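Putative epimerase (PDB 4LW8) is a putative epimerase of the NAD(P)-dependent epimerase/dehydratase family, probably interconverting sugar stereoisomers for LPS O-antigen biosynthesis. Local coordinates at residues M77-H91 against A120-A134. Sequence-based numbering, arbitrary orientation.
Sequences MRAAAADARPDAVVH and ALSGLDRRPSAVLLA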
ATOM      1  N   MET A  77       9.470   3.897  20.674  1.00 30.64           N
ATOM      2  CA  MET A  77       8.081   3.459  20.680  0.55 28.28           C
ATOM      3  C   MET A  77       7.900   2.208  21.557  1.00 30.24           C
ATOM      4  O   MET A  77       6.920   2.091  22.295  1.00 27.55           O
ATOM      5  CB  MET A  77       7.589   3.187  19.264  0.55 22.82           C
ATOM      6  CG  MET A  77       6.137   2.740  19.206  0.55 24.15           C
ATOM      7  SD  MET A  77       4.991   3.966  19.861  0.55 48.00           S
ATOM      8  CE  MET A  77       5.303   5.320  18.731  0.55 56.38           C
ATOM      9  N   ARG A  78       8.848   1.282  21.487  1.00 24.42           N
ATOM     10  CA  ARG A  78       8.767   0.071  22.302  1.00 27.78           C
ATOM     11  C   ARG A  78       8.791   0.437  23.799  1.00 32.15           C
ATOM     12  O   ARG A  78       7.959  -0.034  24.580  1.00 31.03           O
ATOM     13  CB  ARG A  78       9.900  -0.887  21.954  1.00 28.23           C
ATOM     14  CG  ARG A  78       9.816  -2.246  22.660  1.00 45.10           C
ATOM     15  CD  ARG A  78      11.195  -2.877  22.885  1.00 55.00           C
ATOM     16  NE  ARG A  78      12.062  -2.014  23.692  1.00 62.94           N
ATOM     17  CZ  ARG A  78      11.982  -1.886  25.017  1.00 63.46           C
ATOM     18  NH1 ARG A  78      11.087  -2.584  25.706  1.00 63.94           N
ATOM     19  NH2 ARG A  78      12.805  -1.062  25.659  1.00 60.67           N
ATOM     20  N   ALA A  79       9.734   1.297  24.181  1.00 26.00           N
ATOM     21  CA  ALA A  79       9.883   1.730  25.572  1.00 28.83           C
ATOM     22  C   ALA A  79       8.669   2.512  26.075  1.00 30.72           C
ATOM     23  O   ALA A  79       8.252   2.341  27.225  1.00 26.00           O
ATOM     24  CB  ALA A  79      11.146   2.557  25.737  1.00 25.36           C
ATOM     25  N   ALA A  80       8.106   3.370  25.228  1.00 22.27           N
ATOM     26  CA  ALA A  80       6.889   4.097  25.594  1.00 23.98           C
ATOM     27  C   ALA A  80       5.706   3.146  25.840  1.00 32.80           C
ATOM     28  O   ALA A  80       4.959   3.304  26.801  1.00 36.21           O
ATOM     29  CB  ALA A  80       6.520   5.117  24.512  1.00 22.58           C
ATOM     30  N   ALA A  81       5.534   2.165  24.961  1.00 32.51           N
ATOM     31  CA  ALA A  81       4.438   1.212  25.092  1.00 27.47           C
ATOM     32  C   ALA A  81       4.579   0.371  26.345  1.00 33.15           C
ATOM     33  O   ALA A  81       3.595   0.106  27.048  1.00 28.55           O
ATOM     34  CB  ALA A  81       4.379   0.306  23.880  1.00 28.00           C
ATOM     35  N   ALA A  82       5.801  -0.073  26.610  1.00 22.40           N
ATOM     36  CA  ALA A  82       6.047  -0.946  27.756  1.00 29.22           C
ATOM     37  C   ALA A  82       5.805  -0.204  29.083  1.00 26.30           C
ATOM     38  O   ALA A  82       5.434  -0.810  30.081  1.00 33.67           O
ATOM     39  CB  ALA A  82       7.461  -1.522  27.694  1.00 24.80           C
ATOM     40  N   ASP A  83       6.022   1.103  29.068  1.00 29.60           N
ATOM     41  CA  ASP A  83       5.784   1.971  30.223  1.00 31.91           C
ATOM     42  C   ASP A  83       4.281   2.240  30.355  1.00 32.22           C
ATOM     43  O   ASP A  83       3.715   2.147  31.441  1.00 29.91           O
ATOM     44  CB  ASP A  83       6.561   3.285  30.047  1.00 29.88           C
ATOM     45  CG  ASP A  83       6.584   4.163  31.315  1.00 29.25           C
ATOM     46  OD1 ASP A  83       6.404   3.654  32.436  1.00 29.33           O
ATOM     47  OD2 ASP A  83       6.789   5.382  31.169  1.00 30.90           O
ATOM     48  N   ALA A  84       3.647   2.586  29.235  1.00 29.09           N
ATOM     49  CA  ALA A  84       2.226   2.909  29.213  1.00 28.16           C
ATOM     50  C   ALA A  84       1.338   1.687  29.509  1.00 28.91           C
ATOM     51  O   ALA A  84       0.304   1.817  30.151  1.00 33.52           O
ATOM     52  CB  ALA A  84       1.849   3.533  27.860  1.00 27.31           C
ATOM     53  N   ARG A  85       1.739   0.513  29.023  1.00 28.60           N
ATOM     54  CA  ARG A  85       0.990  -0.733  29.244  1.00 24.42           C
ATOM     55  C   ARG A  85      -0.510  -0.600  28.939  1.00 24.56           C
ATOM     56  O   ARG A  85      -1.343  -0.957  29.759  1.00 30.14           O
ATOM     57  CB  ARG A  85       1.164  -1.228  30.676  1.00 30.81           C
ATOM     58  CG  ARG A  85       2.534  -1.807  30.929  1.00 47.52           C
ATOM     59  CD  ARG A  85       2.611  -2.579  32.233  1.00 52.40           C
ATOM     60  NE  ARG A  85       2.434  -1.746  33.420  1.00 56.41           N
ATOM     61  CZ  ARG A  85       3.342  -0.888  33.889  1.00 58.01           C
ATOM     62  NH1 ARG A  85       4.502  -0.700  33.248  1.00 52.15           N
ATOM     63  NH2 ARG A  85       3.073  -0.197  34.994  1.00 42.09           N
ATOM     64  N   PRO A  86      -0.859  -0.078  27.764  1.00 22.80           N
ATOM     65  CA  PRO A  86      -2.276   0.243  27.575  1.00 30.50           C
ATOM     66  C   PRO A  86      -3.198  -0.963  27.436  1.00 29.34           C
ATOM     67  O   PRO A  86      -2.780  -2.000  26.932  1.00 30.10           O
ATOM     68  CB  PRO A  86      -2.260   1.034  26.264  1.00 26.30           C
ATOM     69  CG  PRO A  86      -1.137   0.415  25.508  1.00 25.22           C
ATOM     70  CD  PRO A  86      -0.075   0.163  26.536  1.00 21.36           C
ATOM     71  N   ASP A  87      -4.439  -0.815  27.891  1.00 27.80           N
ATOM     72  CA  ASP A  87      -5.475  -1.760  27.510  0.58 27.23           C
ATOM     73  C   ASP A  87      -6.140  -1.326  26.199  1.00 26.56           C
ATOM     74  O   ASP A  87      -6.610  -2.163  25.439  1.00 29.03           O
ATOM     75  CB  ASP A  87      -6.533  -1.901  28.604  0.58 31.91           C
ATOM     76  CG  ASP A  87      -7.450  -3.083  28.370  0.58 37.56           C
ATOM     77  OD1 ASP A  87      -6.937  -4.220  28.229  0.58 31.86           O
ATOM     78  OD2 ASP A  87      -8.681  -2.873  28.322  0.58 44.23           O
ATOM     79  N   ALA A  88      -6.172  -0.026  25.932  1.00 27.49           N
ATOM     80  CA  ALA A  88      -6.757   0.501  24.689  1.00 32.24           C
ATOM     81  C   ALA A  88      -5.771   1.410  23.961  1.00 25.62           C
ATOM     82  O   ALA A  88      -5.078   2.207  24.583  1.00 23.61           O
ATOM     83  CB  ALA A  88      -8.046   1.264  24.977  1.00 32.01           C
ATOM     84  N   VAL A  89      -5.707   1.281  22.642  1.00 23.34           N
ATOM     85  CA  VAL A  89      -4.812   2.102  21.843  1.00 19.88           C
ATOM     86  C   VAL A  89      -5.592   2.787  20.729  1.00 23.27           C
ATOM     87  O   VAL A  89      -6.403   2.151  20.063  1.00 24.81           O
ATOM     88  CB  VAL A  89      -3.658   1.255  21.229  1.00 25.96           C
ATOM     89  CG1 VAL A  89      -2.790   2.104  20.307  1.00 22.26           C
ATOM     90  CG2 VAL A  89      -2.809   0.618  22.333  1.00 26.18           C
ATOM     91  N   VAL A  90      -5.360   4.081  20.530  1.00 21.86           N
ATOM     92  CA  VAL A  90      -5.934   4.760  19.378  1.00 26.29           C
ATOM     93  C   VAL A  90      -4.794   5.399  18.607  1.00 24.86           C
ATOM     94  O   VAL A  90      -4.070   6.241  19.123  1.00 23.34           O
ATOM     95  CB  VAL A  90      -6.983   5.822  19.758  1.00 27.55           C
ATOM     96  CG1 VAL A  90      -7.634   6.407  18.478  1.00 19.53           C
ATOM     97  CG2 VAL A  90      -8.055   5.219  20.626  1.00 23.08           C
ATOM     98  N   HIS A  91      -4.627   4.973  17.368  1.00 22.78           N
ATOM     99  CA  HIS A  91      -3.528   5.452  16.544  1.00 23.10           C
ATOM    100  C   HIS A  91      -4.004   6.577  15.630  1.00 24.46           C
ATOM    101  O   HIS A  91      -4.646   6.319  14.622  1.00 27.41           O
ATOM    102  CB  HIS A  91      -2.965   4.296  15.736  1.00 20.87           C
ATOM    103  CG  HIS A  91      -1.846   4.676  14.813  1.00 24.29           C
ATOM    104  ND1 HIS A  91      -0.837   5.534  15.169  1.00 23.58           N
ATOM    105  CD2 HIS A  91      -1.586   4.278  13.539  1.00 27.74           C
ATOM    106  CE1 HIS A  91       0.012   5.655  14.153  1.00 19.47           C
ATOM    107  NE2 HIS A  91      -0.420   4.902  13.162  1.00 27.24           N
ATOM    108  N   ALA A 120       5.664  -2.723  18.875  1.00 23.22           N
ATOM    109  CA  ALA A 120       5.806  -2.344  20.280  1.00 29.54           C
ATOM    110  C   ALA A 120       4.703  -2.972  21.141  1.00 28.32           C
ATOM    111  O   ALA A 120       4.969  -3.499  22.220  1.00 25.85           O
ATOM    112  CB  ALA A 120       5.795  -0.824  20.422  1.00 28.02           C
ATOM    113  N   LEU A 121       3.465  -2.919  20.658  1.00 21.55           N
ATOM    114  CA  LEU A 121       2.344  -3.473  21.418  1.00 30.40           C
ATOM    115  C   LEU A 121       2.429  -4.996  21.482  1.00 27.27           C
ATOM    116  O   LEU A 121       2.185  -5.613  22.523  1.00 26.56           O
ATOM    117  CB  LEU A 121       1.014  -3.032  20.804  1.00 24.11           C
ATOM    118  CG  LEU A 121       0.805  -1.507  20.753  1.00 23.58           C
ATOM    119  CD1 LEU A 121      -0.410  -1.169  19.907  1.00 25.47           C
ATOM    120  CD2 LEU A 121       0.620  -0.986  22.177  1.00 21.45           C
ATOM    121  N   SER A 122       2.827  -5.595  20.370  1.00 28.60           N
ATOM    122  CA  SER A 122       2.871  -7.046  20.250  1.00 30.44           C
ATOM    123  C   SER A 122       3.913  -7.646  21.196  1.00 33.46           C
ATOM    124  O   SER A 122       3.800  -8.791  21.631  1.00 29.89           O
ATOM    125  CB  SER A 122       3.157  -7.432  18.790  1.00 31.90           C
ATOM    126  OG  SER A 122       3.121  -8.835  18.611  1.00 45.14           O
ATOM    127  N   GLY A 123       4.932  -6.865  21.518  1.00 33.07           N
ATOM    128  CA  GLY A 123       5.985  -7.336  22.391  1.00 30.05           C
ATOM    129  C   GLY A 123       5.686  -7.179  23.874  1.00 33.93           C
ATOM    130  O   GLY A 123       6.474  -7.615  24.698  1.00 41.10           O
ATOM    131  N   LEU A 124       4.554  -6.567  24.213  1.00 36.36           N
ATOM    132  CA  LEU A 124       4.175  -6.388  25.613  1.00 40.81           C
ATOM    133  C   LEU A 124       3.834  -7.717  26.266  1.00 45.62           C
ATOM    134  O   LEU A 124       3.357  -8.635  25.604  1.00 39.84           O
ATOM    135  CB  LEU A 124       2.981  -5.445  25.749  1.00 41.05           C
ATOM    136  CG  LEU A 124       3.186  -4.008  25.274  1.00 41.34           C
ATOM    137  CD1 LEU A 124       1.944  -3.184  25.565  1.00 37.07           C
ATOM    138  CD2 LEU A 124       4.409  -3.425  25.950  1.00 39.90           C
ATOM    139  N   ASP A 125       4.075  -7.798  27.569  1.00 43.88           N
ATOM    140  CA  ASP A 125       3.704  -8.966  28.362  1.00 52.91           C
ATOM    141  C   ASP A 125       2.196  -9.149  28.337  1.00 47.61           C
ATOM    142  O   ASP A 125       1.688 -10.260  28.235  1.00 43.68           O
ATOM    143  CB  ASP A 125       4.196  -8.821  29.809  1.00 58.50           C
ATOM    144  CG  ASP A 125       5.715  -8.881  29.923  1.00 64.67           C
ATOM    145  OD1 ASP A 125       6.363  -9.431  29.008  1.00 72.03           O
ATOM    146  OD2 ASP A 125       6.261  -8.394  30.939  1.00 64.53           O
ATOM    147  N   ARG A 126       1.484  -8.040  28.466  1.00 39.28           N
ATOM    148  CA  ARG A 126       0.037  -8.056  28.355  1.00 39.85           C
ATOM    149  C   ARG A 126      -0.332  -7.197  27.154  1.00 40.79           C
ATOM    150  O   ARG A 126      -0.071  -5.999  27.141  1.00 37.19           O
ATOM    151  CB  ARG A 126      -0.624  -7.539  29.635  1.00 44.62           C
ATOM    152  CG  ARG A 126      -2.106  -7.883  29.771  1.00 58.53           C
ATOM    153  CD  ARG A 126      -2.767  -7.102  30.914  1.00 66.55           C
ATOM    154  NE  ARG A 126      -3.155  -5.761  30.483  1.00 79.77           N
ATOM    155  CZ  ARG A 126      -2.560  -4.639  30.883  1.00 81.26           C
ATOM    156  NH1 ARG A 126      -1.550  -4.688  31.746  1.00 87.97           N
ATOM    157  NH2 ARG A 126      -2.979  -3.467  30.424  1.00 70.44           N
ATOM    158  N   ARG A 127      -0.923  -7.810  26.140  1.00 43.05           N
ATOM    159  CA  ARG A 127      -1.258  -7.080  24.932  1.00 45.64           C
ATOM    160  C   ARG A 127      -2.591  -6.375  25.136  1.00 40.71           C
ATOM    161  O   ARG A 127      -3.430  -6.852  25.894  1.00 32.98           O
ATOM    162  CB  ARG A 127      -1.298  -8.026  23.731  1.00 44.58           C
ATOM    163  CG  ARG A 127       0.097  -8.448  23.255  1.00 46.09           C
ATOM    164  CD  ARG A 127       0.014  -9.638  22.308  1.00 48.75           C
ATOM    165  NE  ARG A 127       1.328 -10.101  21.870  1.00 56.91           N
ATOM    166  CZ  ARG A 127       1.536 -11.223  21.183  1.00 63.05           C
ATOM    167  NH1 ARG A 127       0.510 -12.004  20.864  1.00 67.42           N
ATOM    168  NH2 ARG A 127       2.767 -11.573  20.828  1.00 58.09           N
ATOM    169  N   PRO A 128      -2.782  -5.221  24.479  1.00 33.33           N
ATOM    170  CA  PRO A 128      -4.023  -4.452  24.659  1.00 33.54           C
ATOM    171  C   PRO A 128      -5.267  -5.232  24.227  1.00 36.70           C
ATOM    172  O   PRO A 128      -5.161  -6.139  23.405  1.00 34.71           O
ATOM    173  CB  PRO A 128      -3.805  -3.207  23.783  1.00 25.73           C
ATOM    174  CG  PRO A 128      -2.682  -3.557  22.866  1.00 30.90           C
ATOM    175  CD  PRO A 128      -1.838  -4.574  23.558  1.00 23.97           C
ATOM    176  N   SER A 129      -6.424  -4.902  24.796  1.00 32.24           N
ATOM    177  CA  SER A 129      -7.685  -5.554  24.440  0.60 32.67           C
ATOM    178  C   SER A 129      -8.258  -4.989  23.136  1.00 35.32           C
ATOM    179  O   SER A 129      -9.105  -5.612  22.488  1.00 32.45           O
ATOM    180  CB  SER A 129      -8.715  -5.394  25.565  0.60 29.51           C
ATOM    181  OG  SER A 129      -8.218  -5.865  26.802  0.60 30.59           O
ATOM    182  N   ALA A 130      -7.808  -3.793  22.759  1.00 26.23           N
ATOM    183  CA  ALA A 130      -8.302  -3.154  21.536  1.00 23.47           C
ATOM    184  C   ALA A 130      -7.297  -2.146  20.988  1.00 21.97           C
ATOM    185  O   ALA A 130      -6.796  -1.286  21.725  1.00 27.54           O
ATOM    186  CB  ALA A 130      -9.632  -2.478  21.793  1.00 24.30           C
ATOM    187  N   VAL A 131      -7.001  -2.275  19.698  1.00 25.93           N
ATOM    188  CA  VAL A 131      -6.109  -1.368  18.992  1.00 25.66           C
ATOM    189  C   VAL A 131      -6.864  -0.760  17.809  1.00 26.02           C
ATOM    190  O   VAL A 131      -7.126  -1.432  16.837  1.00 26.64           O
ATOM    191  CB  VAL A 131      -4.856  -2.102  18.491  1.00 25.64           C
ATOM    192  CG1 VAL A 131      -3.888  -1.138  17.779  1.00 18.10           C
ATOM    193  CG2 VAL A 131      -4.171  -2.824  19.647  1.00 26.36           C
ATOM    194  N   LEU A 132      -7.217   0.513  17.905  1.00 26.70           N
ATOM    195  CA  LEU A 132      -7.980   1.176  16.860  1.00 23.90           C
ATOM    196  C   LEU A 132      -7.047   2.001  15.993  1.00 24.64           C
ATOM    197  O   LEU A 132      -6.370   2.900  16.482  1.00 20.21           O
ATOM    198  CB  LEU A 132      -9.054   2.086  17.458  1.00 24.46           C
ATOM    199  CG  LEU A 132      -9.901   2.875  16.451  1.00 27.68           C
ATOM    200  CD1 LEU A 132     -10.718   1.946  15.536  1.00 26.53           C
ATOM    201  CD2 LEU A 132     -10.804   3.844  17.175  1.00 26.98           C
ATOM    202  N   LEU A 133      -7.002   1.694  14.707  1.00 19.80           N
ATOM    203  CA  LEU A 133      -6.174   2.465  13.794  1.00 21.04           C
ATOM    204  C   LEU A 133      -7.046   3.403  12.967  1.00 25.42           C
ATOM    205  O   LEU A 133      -8.050   2.985  12.390  1.00 23.53           O
ATOM    206  CB  LEU A 133      -5.378   1.533  12.889  1.00 19.38           C
ATOM    207  CG  LEU A 133      -4.617   0.429  13.639  1.00 25.32           C
ATOM    208  CD1 LEU A 133      -3.888  -0.485  12.686  1.00 18.84           C
ATOM    209  CD2 LEU A 133      -3.632   1.007  14.625  1.00 25.99           C
ATOM    210  N   ALA A 134      -6.667   4.672  12.898  1.00 24.60           N
ATOM    211  CA  ALA A 134      -7.410   5.607  12.067  1.00 20.97           C
ATOM    212  C   ALA A 134      -6.864   5.581  10.650  1.00 21.64           C
ATOM    213  O   ALA A 134      -5.792   6.107  10.382  1.00 24.01           O
ATOM    214  CB  ALA A 134      -7.347   7.030  12.657  1.00 18.48           C
TER
HETATM  215  O   HOH W   1      -0.624  -3.738  27.978  1.00 47.17           O
HETATM  216  O   HOH W   2      -4.893  -5.554  28.180  1.00 48.48           O
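Val89 and Leu121 meet tip to tip between the helices and the sheet, with Val89 CG2 3.8 Å from Leu121 CD2. The same Leu121 methyl also touches Pro86 CG, and Ala81 CB meets Ala120 CB, so helices 74-84 and 103-122 pack through small side chains. Leu124 continues this seam outward: its CG stands anti to the carbonyl carbon (chi1 -63°), and the two methyls divide, CD1 resting on Pro86 CD and CD2 pressing on Ala82 CA at 3.5 Å, tighter than usual for carbon.

Strands 88-91 and 130-134 run parallel, 8° apart. Val89 and His91 each bond to residues flanking their bridge partner, and the link from Leu132 N to Val89 O (2.8 Å) is nearly straight at 173°. On the face carrying Val89, His91 CB lies 3.5 Å from Leu133 CD2, the two side chains crossing obliquely; the imidazole nitrogens bond to Thr24 and Thr114, which fixes the ring's rotation. Ala88 and Leu132 face the other way, onto helix 227-240.

Polar groups gather where Arg85-Asp87 meet Arg126-Ser129, in the loops leading into the strands. Ser129 N reaches Asp87 O on a lone pair; Asp87 OD2 is paired with Arg19. Arg126, bent at chi3, brings NH2 to Arg85 O at 3.1 Å, tilted from the guanidinium plane. A water lying in that plane at Arg126 NE also bonds to Arg127 O; its link to Asp87 is doubtful.

Strand 88-91, helix 103-122 and strand 130-134 form a beta-alpha-beta crossover of a Rossmann-type parallel sheet, apolar between helices and strands and polar in the loops leading into the strands. The salt bridge to Arg19 would probably favour an ionised Asp87.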